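Local coordinates for protein cellulase (PDB 5HOS) that probably hydrolyses internal beta-1,4-glucosidic bonds of cellulose, as an endoglucanase of glycoside hydrolase family 5, at residues A37-S42 with G307-G312; A167-A172 with A211-S216; G192-G197 with S203-Q208; M299-W304 with S331-R336. All coordinates share one frame; numbering follows the deposited sequence.

Contact 1 (A37-S42 with G307-G312); sequences AEIKSS and GAWWSG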
loop_
_atom_site.group_PDB
_atom_site.type_symbol
_atom_site.label_atom_id
_atom_site.label_comp_id
_atom_site.label_asym_id
_atom_site.label_seq_id
_atom_site.Cartn_x
_atom_site.Cartn_y
_atom_site.Cartn_z
ATOM N N ALA A 37 1.671 -2.239 12.945
ATOM C CA ALA A 37 1.076 -1.064 13.603
ATOM C C ALA A 37 -0.447 -0.969 13.404
ATOM O O ALA A 37 -1.125 -0.246 14.141
ATOM C CB ALA A 37 1.760 0.218 13.123
ATOM N N GLU A 38 -0.970 -1.714 12.426
ATOM C CA GLU A 38 -2.384 -1.692 12.059
ATOM C C GLU A 38 -3.223 -2.786 12.725
ATOM O O GLU A 38 -4.456 -2.739 12.657
ATOM C CB GLU A 38 -2.530 -1.796 10.530
ATOM C CG GLU A 38 -2.512 -3.195 9.902
ATOM C CD GLU A 38 -1.137 -3.855 9.802
ATOM O OE1 GLU A 38 -0.146 -3.382 10.415
ATOM O OE2 GLU A 38 -1.046 -4.877 9.097
ATOM N N ILE A 39 -2.564 -3.760 13.347
ATOM C CA ILE A 39 -3.244 -4.985 13.806
ATOM C C ILE A 39 -4.061 -4.791 15.082
ATOM O O ILE A 39 -3.938 -3.764 15.766
ATOM C CB ILE A 39 -2.271 -6.185 13.956
ATOM C CG1 ILE A 39 -1.328 -6.006 15.149
ATOM C CG2 ILE A 39 -1.499 -6.411 12.654
ATOM C CD1 ILE A 39 -0.389 -7.165 15.366
ATOM N N LYS A 40 -4.903 -5.790 15.368
ATOM C CA LYS A 40 -5.805 -5.808 16.528
ATOM C C LYS A 40 -6.589 -4.512 16.605
ATOM O O LYS A 40 -6.574 -3.818 17.624
ATOM C CB LYS A 40 -5.036 -6.078 17.825
ATOM C CG LYS A 40 -4.207 -7.348 17.756
ATOM C CD LYS A 40 -3.843 -7.886 19.129
ATOM C CE LYS A 40 -2.747 -8.943 19.043
ATOM N NZ LYS A 40 -1.390 -8.384 18.756
ATOM N N SER A 41 -7.270 -4.194 15.506
ATOM C CA SER A 41 -7.920 -2.894 15.355
ATOM C C SER A 41 -9.077 -2.641 16.328
ATOM O O SER A 41 -9.442 -1.485 16.541
ATOM C CB SER A 41 -8.387 -2.681 13.912
ATOM O OG SER A 41 -9.359 -3.640 13.554
ATOM N N SER A 42 -9.633 -3.700 16.926
ATOM C CA SER A 42 -10.623 -3.551 18.003
ATOM C C SER A 42 -10.063 -2.822 19.233
ATOM O O SER A 42 -10.831 -2.251 20.006
ATOM C CB SER A 42 -11.169 -4.921 18.430
ATOM O OG SER A 42 -10.117 -5.772 18.839
ATOM N N GLY A 307 7.240 -8.434 8.861
ATOM C CA GLY A 307 6.886 -7.919 10.179
ATOM C C GLY A 307 7.124 -9.020 11.187
ATOM O O GLY A 307 6.973 -10.206 10.874
ATOM N N ALA A 308 7.485 -8.621 12.400
ATOM C CA ALA A 308 7.979 -9.555 13.411
ATOM C C ALA A 308 6.917 -10.475 14.032
ATOM O O ALA A 308 7.278 -11.493 14.634
ATOM C CB ALA A 308 8.713 -8.785 14.509
ATOM N N TRP A 309 5.631 -10.134 13.899
ATOM C CA TRP A 309 4.561 -10.867 14.602
ATOM C C TRP A 309 3.698 -11.800 13.743
ATOM O O TRP A 309 2.694 -12.320 14.235
ATOM C CB TRP A 309 3.678 -9.879 15.387
ATOM C CG TRP A 309 4.338 -9.273 16.622
ATOM C CD1 TRP A 309 5.585 -9.549 17.127
ATOM C CD2 TRP A 309 3.752 -8.320 17.519
ATOM N NE1 TRP A 309 5.812 -8.810 18.263
ATOM C CE2 TRP A 309 4.702 -8.054 18.533
ATOM C CE3 TRP A 309 2.517 -7.663 17.561
ATOM C CZ2 TRP A 309 4.456 -7.147 19.574
ATOM C CZ3 TRP A 309 2.266 -6.767 18.601
ATOM C CH2 TRP A 309 3.234 -6.519 19.593
ATOM N N TRP A 310 4.086 -12.049 12.489
ATOM C CA TRP A 310 3.366 -13.023 11.658
ATOM C C TRP A 310 3.561 -14.421 12.235
ATOM O O TRP A 310 4.640 -14.749 12.731
ATOM C CB TRP A 310 3.840 -13.018 10.191
ATOM C CG TRP A 310 3.357 -11.857 9.380
ATOM C CD1 TRP A 310 4.114 -10.839 8.880
ATOM C CD2 TRP A 310 2.010 -11.603 8.949
ATOM N NE1 TRP A 310 3.329 -9.963 8.174
ATOM C CE2 TRP A 310 2.032 -10.405 8.200
ATOM C CE3 TRP A 310 0.786 -12.268 9.128
ATOM C CZ2 TRP A 310 0.877 -9.852 7.630
ATOM C CZ3 TRP A 310 -0.368 -11.715 8.557
ATOM C CH2 TRP A 310 -0.309 -10.518 7.818
ATOM N N SER A 311 2.515 -15.237 12.151
ATOM C CA SER A 311 2.590 -16.627 12.586
ATOM C C SER A 311 3.450 -17.435 11.610
ATOM O O SER A 311 3.699 -17.009 10.469
ATOM C CB SER A 311 1.191 -17.235 12.707
ATOM O OG SER A 311 0.597 -17.441 11.438
ATOM N N GLY A 312 3.904 -18.598 12.075
ATOM C CA GLY A 312 4.734 -19.497 11.271
ATOM C C GLY A 312 4.033 -20.081 10.056
ATOM O O GLY A 312 4.681 -20.398 9.060
#

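Contact 2 (A167-A172 with A211-S216); sequences AWATAA and AVAMAS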
loop_
_atom_site.group_PDB
_atom_site.type_symbol
_atom_site.label_atom_id
_atom_site.label_comp_id
_atom_site.label_asym_id
_atom_site.label_seq_id
_atom_site.Cartn_x
_atom_site.Cartn_y
_atom_site.Cartn_z
ATOM N N ALA A 167 -18.191 7.574 -5.687
ATOM C CA ALA A 167 -18.167 8.296 -4.413
ATOM C C ALA A 167 -16.769 8.278 -3.820
ATOM O O ALA A 167 -16.325 9.276 -3.246
ATOM C CB ALA A 167 -19.148 7.692 -3.423
ATOM N N TRP A 168 -16.082 7.142 -3.951
ATOM C CA TRP A 168 -14.702 7.049 -3.491
ATOM C C TRP A 168 -13.795 8.015 -4.269
ATOM O O TRP A 168 -13.007 8.728 -3.662
ATOM C CB TRP A 168 -14.143 5.627 -3.566
ATOM C CG TRP A 168 -12.679 5.672 -3.323
ATOM C CD1 TRP A 168 -11.698 5.436 -4.227
ATOM C CD2 TRP A 168 -12.027 6.119 -2.127
ATOM N NE1 TRP A 168 -10.473 5.658 -3.662
ATOM C CE2 TRP A 168 -10.643 6.087 -2.375
ATOM C CE3 TRP A 168 -12.480 6.538 -0.866
ATOM C CZ2 TRP A 168 -9.701 6.446 -1.408
ATOM C CZ3 TRP A 168 -11.546 6.887 0.097
ATOM C CH2 TRP A 168 -10.173 6.840 -0.180
ATOM N N ALA A 169 -13.909 8.033 -5.590
ATOM C CA ALA A 169 -13.093 8.945 -6.409
ATOM C C ALA A 169 -13.263 10.403 -5.994
ATOM O O ALA A 169 -12.297 11.145 -5.993
ATOM C CB ALA A 169 -13.402 8.785 -7.889
ATOM N N THR A 170 -14.488 10.805 -5.649
ATOM C CA THR A 170 -14.754 12.165 -5.163
ATOM C C THR A 170 -14.036 12.451 -3.836
ATOM O O THR A 170 -13.414 13.499 -3.691
ATOM C CB THR A 170 -16.269 12.402 -5.024
ATOM O OG1 THR A 170 -16.869 12.206 -6.305
ATOM C CG2 THR A 170 -16.582 13.818 -4.512
ATOM N N ALA A 171 -14.108 11.500 -2.894
ATOM C CA ALA A 171 -13.379 11.602 -1.636
ATOM C C ALA A 171 -11.857 11.639 -1.854
ATOM O O ALA A 171 -11.165 12.475 -1.270
ATOM C CB ALA A 171 -13.749 10.440 -0.717
ATOM N N ALA A 172 -11.348 10.737 -2.694
ATOM C CA ALA A 172 -9.915 10.685 -2.992
ATOM C C ALA A 172 -9.455 12.009 -3.587
ATOM O O ALA A 172 -8.432 12.554 -3.190
ATOM C CB ALA A 172 -9.598 9.542 -3.942
ATOM N N ALA A 211 -12.593 1.726 -13.390
ATOM C CA ALA A 211 -12.200 2.114 -14.749
ATOM C C ALA A 211 -12.791 3.456 -15.192
ATOM O O ALA A 211 -12.134 4.222 -15.912
ATOM C CB ALA A 211 -12.566 1.019 -15.743
ATOM N N VAL A 212 -14.023 3.736 -14.773
ATOM C CA VAL A 212 -14.677 5.008 -15.077
ATOM C C VAL A 212 -14.291 6.048 -14.021
ATOM O O VAL A 212 -13.788 7.137 -14.346
ATOM C CB VAL A 212 -16.217 4.845 -15.157
ATOM C CG1 VAL A 212 -16.907 6.192 -15.350
ATOM C CG2 VAL A 212 -16.579 3.898 -16.291
ATOM N N ALA A 213 -14.525 5.708 -12.763
ATOM C CA ALA A 213 -14.386 6.672 -11.665
ATOM C C ALA A 213 -12.971 7.241 -11.533
ATOM O O ALA A 213 -12.794 8.445 -11.324
ATOM C CB ALA A 213 -14.824 6.032 -10.354
ATOM N N MET A 214 -11.970 6.385 -11.700
ATOM C CA MET A 214 -10.586 6.775 -11.481
ATOM C C MET A 214 -9.956 7.427 -12.710
ATOM O O MET A 214 -8.919 8.058 -12.576
ATOM C CB MET A 214 -9.768 5.574 -11.009
ATOM C CG MET A 214 -10.283 4.954 -9.706
ATOM S SD MET A 214 -10.367 6.040 -8.249
ATOM C CE MET A 214 -8.669 6.572 -8.193
ATOM N N ALA A 215 -10.593 7.315 -13.881
ATOM C CA ALA A 215 -10.095 7.981 -15.104
ATOM C C ALA A 215 -10.030 9.494 -14.961
ATOM O O ALA A 215 -9.136 10.134 -15.518
ATOM C CB ALA A 215 -10.954 7.617 -16.305
ATOM N N SER A 216 -10.977 10.065 -14.221
ATOM C CA SER A 216 -11.043 11.513 -14.071
ATOM C C SER A 216 -10.238 12.049 -12.881
ATOM O O SER A 216 -10.238 13.261 -12.659
ATOM C CB SER A 216 -12.505 11.960 -13.981
ATOM O OG SER A 216 -13.165 11.315 -12.908
#

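Contact 3 (G192-G197 with S203-Q208); sequences GALWTG and STVAGQ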
loop_
_atom_site.group_PDB
_atom_site.type_symbol
_atom_site.label_atom_id
_atom_site.label_comp_id
_atom_site.label_asym_id
_atom_site.label_seq_id
_atom_site.Cartn_x
_atom_site.Cartn_y
_atom_site.Cartn_z
ATOM N N GLY A 192 -8.370 2.707 -6.074
ATOM C CA GLY A 192 -9.786 2.654 -6.424
ATOM C C GLY A 192 -10.559 2.042 -5.267
ATOM O O GLY A 192 -9.992 1.816 -4.197
ATOM N N ALA A 193 -11.855 1.809 -5.462
ATOM C CA ALA A 193 -12.652 1.053 -4.487
ATOM C C ALA A 193 -12.699 -0.445 -4.850
ATOM O O ALA A 193 -11.813 -0.933 -5.564
ATOM C CB ALA A 193 -14.032 1.670 -4.340
ATOM N N LEU A 194 -13.669 -1.195 -4.331
ATOM C CA LEU A 194 -13.729 -2.656 -4.539
ATOM C C LEU A 194 -12.390 -3.327 -4.251
ATOM O O LEU A 194 -11.882 -4.107 -5.067
ATOM C CB LEU A 194 -14.225 -3.010 -5.962
ATOM C CG LEU A 194 -15.730 -3.052 -6.207
ATOM C CD1 LEU A 194 -15.979 -3.444 -7.663
ATOM C CD2 LEU A 194 -16.440 -4.018 -5.263
ATOM N N TRP A 195 -11.814 -2.982 -3.092
ATOM C CA TRP A 195 -10.520 -3.504 -2.613
ATOM C C TRP A 195 -9.355 -3.245 -3.561
ATOM O O TRP A 195 -8.321 -3.899 -3.475
ATOM C CB TRP A 195 -10.593 -4.996 -2.268
ATOM C CG TRP A 195 -11.611 -5.360 -1.221
ATOM C CD1 TRP A 195 -11.436 -5.364 0.126
ATOM C CD2 TRP A 195 -12.945 -5.823 -1.455
ATOM N NE1 TRP A 195 -12.590 -5.781 0.761
ATOM C CE2 TRP A 195 -13.528 -6.077 -0.192
ATOM C CE3 TRP A 195 -13.708 -6.048 -2.610
ATOM C CZ2 TRP A 195 -14.837 -6.526 -0.051
ATOM C CZ3 TRP A 195 -15.012 -6.497 -2.470
ATOM C CH2 TRP A 195 -15.561 -6.740 -1.194
ATOM N N THR A 196 -9.536 -2.251 -4.431
ATOM C CA THR A 196 -8.561 -1.807 -5.416
ATOM C C THR A 196 -7.786 -2.944 -6.131
ATOM O O THR A 196 -6.590 -2.835 -6.403
ATOM C CB THR A 196 -7.681 -0.658 -4.827
ATOM O OG1 THR A 196 -7.127 0.131 -5.893
ATOM C CG2 THR A 196 -6.579 -1.130 -3.863
ATOM N N GLY A 197 -8.508 -4.014 -6.470
ATOM C CA GLY A 197 -7.919 -5.153 -7.173
ATOM C C GLY A 197 -7.584 -4.786 -8.609
ATOM O O GLY A 197 -8.427 -4.221 -9.299
ATOM N N SER A 203 -14.887 -4.203 -12.834
ATOM C CA SER A 203 -16.041 -4.721 -12.087
ATOM C C SER A 203 -16.922 -3.573 -11.596
ATOM O O SER A 203 -16.444 -2.460 -11.406
ATOM C CB SER A 203 -15.606 -5.577 -10.897
ATOM O OG SER A 203 -14.842 -6.696 -11.312
ATOM N N THR A 204 -18.208 -3.846 -11.399
ATOM C CA THR A 204 -19.183 -2.782 -11.131
ATOM C C THR A 204 -19.930 -2.920 -9.808
ATOM O O THR A 204 -20.173 -4.042 -9.327
ATOM C CB THR A 204 -20.228 -2.673 -12.250
ATOM O OG1 THR A 204 -20.831 -3.948 -12.476
ATOM C CG2 THR A 204 -19.588 -2.174 -13.534
ATOM N N VAL A 205 -20.271 -1.762 -9.235
ATOM C CA VAL A 205 -21.218 -1.639 -8.125
ATOM C C VAL A 205 -22.298 -0.695 -8.636
ATOM O O VAL A 205 -22.027 0.492 -8.849
ATOM C CB VAL A 205 -20.563 -1.042 -6.851
ATOM C CG1 VAL A 205 -21.585 -0.919 -5.718
ATOM C CG2 VAL A 205 -19.375 -1.882 -6.419
ATOM N N ALA A 206 -23.502 -1.225 -8.854
ATOM C CA ALA A 206 -24.606 -0.472 -9.459
ATOM C C ALA A 206 -24.137 0.265 -10.721
ATOM O O ALA A 206 -24.386 1.471 -10.901
ATOM C CB ALA A 206 -25.197 0.497 -8.451
ATOM N N GLY A 207 -23.414 -0.469 -11.566
ATOM C CA GLY A 207 -22.872 0.071 -12.817
ATOM C C GLY A 207 -21.573 0.860 -12.746
ATOM O O GLY A 207 -20.947 1.086 -13.785
ATOM N N GLN A 208 -21.155 1.270 -11.547
ATOM C CA GLN A 208 -19.979 2.126 -11.366
ATOM C C GLN A 208 -18.718 1.288 -11.161
ATOM O O GLN A 208 -18.737 0.291 -10.427
ATOM C CB GLN A 208 -20.183 3.051 -10.161
ATOM C CG GLN A 208 -21.501 3.808 -10.174
ATOM C CD GLN A 208 -21.763 4.521 -11.486
ATOM O OE1 GLN A 208 -20.963 5.341 -11.921
ATOM N NE2 GLN A 208 -22.882 4.205 -12.128
#

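Contact 4 (M299-W304 with S331-R336); sequences MGWSWW and SILSPR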
loop_
_atom_site.group_PDB
_atom_site.type_symbol
_atom_site.label_atom_id
_atom_site.label_comp_id
_atom_site.label_asym_id
_atom_site.label_seq_id
_atom_site.Cartn_x
_atom_site.Cartn_y
_atom_site.Cartn_z
ATOM N N MET A 299 5.307 1.855 -11.845
ATOM C CA MET A 299 6.272 2.686 -11.125
ATOM C C MET A 299 6.864 1.996 -9.884
ATOM O O MET A 299 7.936 2.360 -9.424
ATOM C CB MET A 299 5.616 4.034 -10.741
ATOM C CG MET A 299 4.893 4.140 -9.364
ATOM S SD MET A 299 5.273 5.859 -8.924
ATOM C CE MET A 299 4.662 5.686 -7.277
ATOM N N GLY A 300 6.162 1.019 -9.324
ATOM C CA GLY A 300 6.644 0.354 -8.135
ATOM C C GLY A 300 5.781 -0.782 -7.653
ATOM O O GLY A 300 4.655 -0.981 -8.123
ATOM N N TRP A 301 6.337 -1.544 -6.722
ATOM C CA TRP A 301 5.598 -2.613 -6.047
ATOM C C TRP A 301 6.084 -2.823 -4.632
ATOM O O TRP A 301 7.202 -2.445 -4.293
ATOM C CB TRP A 301 5.658 -3.926 -6.832
ATOM C CG TRP A 301 7.039 -4.424 -7.281
ATOM C CD1 TRP A 301 7.544 -4.351 -8.542
ATOM C CD2 TRP A 301 8.025 -5.128 -6.501
ATOM N NE1 TRP A 301 8.784 -4.929 -8.601
ATOM C CE2 TRP A 301 9.106 -5.421 -7.365
ATOM C CE3 TRP A 301 8.108 -5.527 -5.160
ATOM C CZ2 TRP A 301 10.261 -6.093 -6.931
ATOM C CZ3 TRP A 301 9.261 -6.202 -4.731
ATOM C CH2 TRP A 301 10.314 -6.479 -5.618
ATOM N N SER A 302 5.222 -3.418 -3.807
ATOM C CA SER A 302 5.572 -3.760 -2.436
ATOM C C SER A 302 4.834 -5.029 -2.017
ATOM O O SER A 302 3.601 -5.104 -2.065
ATOM C CB SER A 302 5.327 -2.592 -1.448
ATOM O OG SER A 302 4.029 -2.023 -1.561
ATOM N N TRP A 303 5.631 -6.035 -1.670
ATOM C CA TRP A 303 5.168 -7.362 -1.271
ATOM C C TRP A 303 4.407 -7.331 0.045
ATOM O O TRP A 303 4.788 -6.602 0.970
ATOM C CB TRP A 303 6.401 -8.262 -1.121
ATOM C CG TRP A 303 6.176 -9.618 -0.554
ATOM C CD1 TRP A 303 6.150 -9.971 0.769
ATOM C CD2 TRP A 303 5.986 -10.816 -1.295
ATOM N NE1 TRP A 303 5.937 -11.323 0.893
ATOM C CE2 TRP A 303 5.845 -11.869 -0.361
ATOM C CE3 TRP A 303 5.928 -11.111 -2.666
ATOM C CZ2 TRP A 303 5.644 -13.192 -0.755
ATOM C CZ3 TRP A 303 5.727 -12.426 -3.058
ATOM C CH2 TRP A 303 5.589 -13.448 -2.108
ATOM N N TRP A 304 3.344 -8.128 0.132
ATOM C CA TRP A 304 2.635 -8.355 1.390
ATOM C C TRP A 304 2.971 -9.788 1.830
ATOM O O TRP A 304 2.581 -10.727 1.137
ATOM C CB TRP A 304 1.114 -8.208 1.220
ATOM C CG TRP A 304 0.410 -8.376 2.531
ATOM C CD1 TRP A 304 0.034 -9.548 3.114
ATOM C CD2 TRP A 304 0.050 -7.339 3.448
ATOM N NE1 TRP A 304 -0.549 -9.307 4.336
ATOM C CE2 TRP A 304 -0.545 -7.960 4.571
ATOM C CE3 TRP A 304 0.183 -5.948 3.439
ATOM C CZ2 TRP A 304 -1.026 -7.232 5.661
ATOM C CZ3 TRP A 304 -0.290 -5.223 4.528
ATOM C CH2 TRP A 304 -0.882 -5.867 5.628
ATOM N N SER A 331 14.375 -15.282 -2.564
ATOM C CA SER A 331 15.312 -15.630 -3.641
ATOM C C SER A 331 14.826 -15.149 -5.016
ATOM O O SER A 331 15.626 -15.011 -5.937
ATOM C CB SER A 331 15.588 -17.140 -3.667
ATOM O OG SER A 331 14.460 -17.853 -4.132
ATOM N N ILE A 332 13.521 -14.899 -5.145
ATOM C CA ILE A 332 12.946 -14.259 -6.335
ATOM C C ILE A 332 12.818 -12.746 -6.159
ATOM O O ILE A 332 13.159 -11.991 -7.072
ATOM C CB ILE A 332 11.568 -14.866 -6.680
ATOM C CG1 ILE A 332 11.714 -16.369 -6.964
ATOM C CG2 ILE A 332 10.943 -14.140 -7.876
ATOM C CD1 ILE A 332 10.422 -17.159 -6.898
ATOM N N LEU A 333 12.318 -12.306 -5.002
ATOM C CA LEU A 333 12.083 -10.871 -4.765
ATOM C C LEU A 333 13.367 -10.054 -4.777
ATOM O O LEU A 333 13.386 -8.940 -5.315
ATOM C CB LEU A 333 11.346 -10.642 -3.445
ATOM C CG LEU A 333 9.921 -11.186 -3.362
ATOM C CD1 LEU A 333 9.445 -11.237 -1.917
ATOM C CD2 LEU A 333 8.968 -10.351 -4.216
ATOM N N SER A 334 14.433 -10.609 -4.198
ATOM C CA SER A 334 15.687 -9.875 -4.048
ATOM C C SER A 334 16.358 -9.518 -5.388
ATOM O O SER A 334 16.656 -8.346 -5.611
ATOM C CB SER A 334 16.647 -10.603 -3.093
ATOM O OG SER A 334 17.804 -9.827 -2.858
ATOM N N PRO A 335 16.583 -10.506 -6.286
ATOM C CA PRO A 335 17.173 -10.126 -7.584
ATOM C C PRO A 335 16.286 -9.191 -8.428
ATOM O O PRO A 335 16.812 -8.353 -9.160
ATOM C CB PRO A 335 17.415 -11.469 -8.299
ATOM C CG PRO A 335 16.720 -12.510 -7.496
ATOM C CD PRO A 335 16.510 -11.971 -6.114
ATOM N N ARG A 336 14.967 -9.327 -8.317
ATOM C CA ARG A 336 14.039 -8.430 -9.020
ATOM C C ARG A 336 14.115 -7.010 -8.452
ATOM O O ARG A 336 14.155 -6.033 -9.207
ATOM C CB ARG A 336 12.610 -8.974 -8.958
ATOM C CG ARG A 336 12.425 -10.286 -9.708
ATOM C CD ARG A 336 12.398 -10.073 -11.213
ATOM N NE ARG A 336 12.160 -11.322 -11.937
ATOM C CZ ARG A 336 12.091 -11.436 -13.265
ATOM N NH1 ARG A 336 11.870 -12.628 -13.809
ATOM N NH2 ARG A 336 12.242 -10.372 -14.053
#

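Contact 1 (A37-S42 with G307-G312)
Trp309 carries this surface contact, its indole met by two consecutive side chains, Ile39 and Lys40. With chi2 close to zero (-3°), CD1 of the tryptophan eclipses CA, so the six-membered half of the indole projects away from its own backbone and presents CE3 and CZ3 to the facing segment. Ile39 meets it there: its CD1 lies at the ring edge, near the ring plane, 3.7 Å from Trp309 CE3. The terminal methyl of the CG1 branch alone touches, and the isoleucine side chain crosses the indole at about a right angle.

Both segments belong to loops that follow barrel strands: residues 37-42 come after strand 29-34, and the loop holding residues 307-312 comes after strand 298-306. These are the first and last strands of an eight-stranded (beta/alpha)8 barrel, neighbours because the sheet closes, and their loops emerge at the C-terminal end of the barrel, where family 5 enzymes carry the substrate cleft. The tryptophan leaves its loop from a type I turn spanning Gly307 to Trp310.

Lys40 adds an amine beside the methyl. Its chain bends at the last torsion (chi4 74°), bringing NZ obliquely to within 4.0 Å of Trp309 CZ3. The ammonium is held by a hydrogen bond to the carbonyl of Asp51, and Arg53 makes a cation-pi contact with the indole. Arg79 NH1 is bonded to the carbonyls of both Ala37 and Ile39, tying the backbone of this loop.

Contact 2 (A167-A172 with A211-S216)
Met214 and Ala213 lean on Ala169 and Trp168, and so join two connections on the outside of the (beta/alpha)8 barrel: helix 165-181, which follows strand 152-155, and the short helix 210-213 with the turn that leaves it, between strands 188-191 and 224-231. From CB of Met214 the chain carries CG toward the longer helix, and it is SD that makes the contacts. The sulfur lies 4.1 Å from Ala169 CB and 4.3 Å from Trp168 CD1. Its approach to the indole is oblique, 5.2 Å from SD to the centroid of the Trp168 five-membered ring, in a Met-aromatic contact. Bends at both chi2 (-58°) and chi3 (-56°) fold CE back rather than extending it past the sulfur. The same side chain also packs on Val190 of the barrel strand and on Trp259.

Trp168 is itself held: its NE1 is bonded to the carbonyl of Pro191, and Ala172 CB, one helical turn on, sits over one ring face near the rim. Small residues let the backbones draw close, Ala169 and Ala213 having their CA atoms 5.9 Å apart. Their methyl carbons, CB to CB, are separated by 4.0 Å, and Ala169 CB also comes to 3.5 Å from the Ala213 carbonyl O.

Contact 3 (G192-G197 with S203-Q208)
Ser203 is the first residue of its segment to meet Leu194, and it does so through carbon: its CB lies 3.9 Å from Leu194 CD1. The same methyl is equally near Ser203 O, so one branch of the leucine fills the angle between side chain and backbone. At Thr204 the CB bond points away, and what it offers is its backbone as the chain passes the leucine. Val205 turns back toward it. With CG1 anti to the backbone N (chi1 180°), CG2 is the branch left to face Leu194, and it touches both CD2 and CG of that residue at 3.8 Å. The two side chains slide past each other in opposite directions. Leucine methyl CD1 thus lies at Ser203 and CD2 at Val205. Val205 also rests on Pro165, at the start of helix 165-181.

Beyond Val205 the chain reverses through Ala206 and Gly207, both with positive phi. Two backbone bonds close the reversal, Val205 N to Gln208 O at 2.8 Å and Gln208 N to Val205 O at 2.9 Å.

The receiving leucine is set by an unusual backbone: Leu194, Trp195 and Thr196 all have positive phi, forming a left-handed turn drawn together by Thr196 N to Ala193 O at 2.9 Å. Thr196 OG1 takes a further bond from Gly192 N and is also bonded to the carbonyl of Glu227.

The reversal from Val205 to Gln208 is a type I' turn, the kind common in two-residue beta-hairpin loops, here within the long loop that follows the fifth barrel strand.

Contact 4 (M299-W304 with S331-R336)
The axes of strand 299-303, which bears Trp301 and Trp303, and helix 331-336, which bears Leu333, come to 11.2 Å at their closest, and the two run nearly antiparallel at 154°. This is the beta/alpha pairing of a (beta/alpha)8 barrel, here its last strand under its closing helix, with alternate strand residues turned outward. The helix is kinked at Pro335, whose N makes no bond to the preceding turn, and the next one, Arg336 N to Ile332 O, is weak.

Leu333 wedges between the two tryptophans. Trp303, with its CG anti to the backbone N (chi1 173°), offers a ring face. Leu333 CD1 stands over it in a CH-pi contact, 3.8 Å from the centroid of the six-membered ring, while Leu333 CD2 comes to 3.5 Å from Trp303 CE3. Trp303 NE1 is bonded to the carbonyl of Phe316, and Phe272 meets the indole edge-to-face.

The same Leu333 CD2 methyl also reaches Trp301, 4.2 Å from CZ3. Arg336 CB packs obliquely on Trp301, 4.2 Å from CZ2, and its guanidinium goes on to Glu292, in a salt bridge, and Asn285. At the rim of the Trp301 indole, near its plane, CH2 lies 3.9 Å from the carbonyl O of Leu333.

Contacts 2 and 4 are buried and contacts 1 and 3 lie at the surface, yet all four join parts of one barrel. Contact 4 alone pairs a barrel strand with a helix and works through a leucine set against two indoles, over the face of one; contact 2 lies between helical connections and relies on alanines and on a sulfur beside an indole. The loop contacts depend on a single projecting residue each, an indole in contact 1, a leucine in contact 3. The four contacts fall into two touching pairs. Trp304 of segment 299-304 packs against Glu38 and Trp310 of contact 1, whereas Trp168 and Met214 of contact 2 touch Gly192 of contact 3. Contacts 1 and 2 lie on opposite sides of the chain's centre.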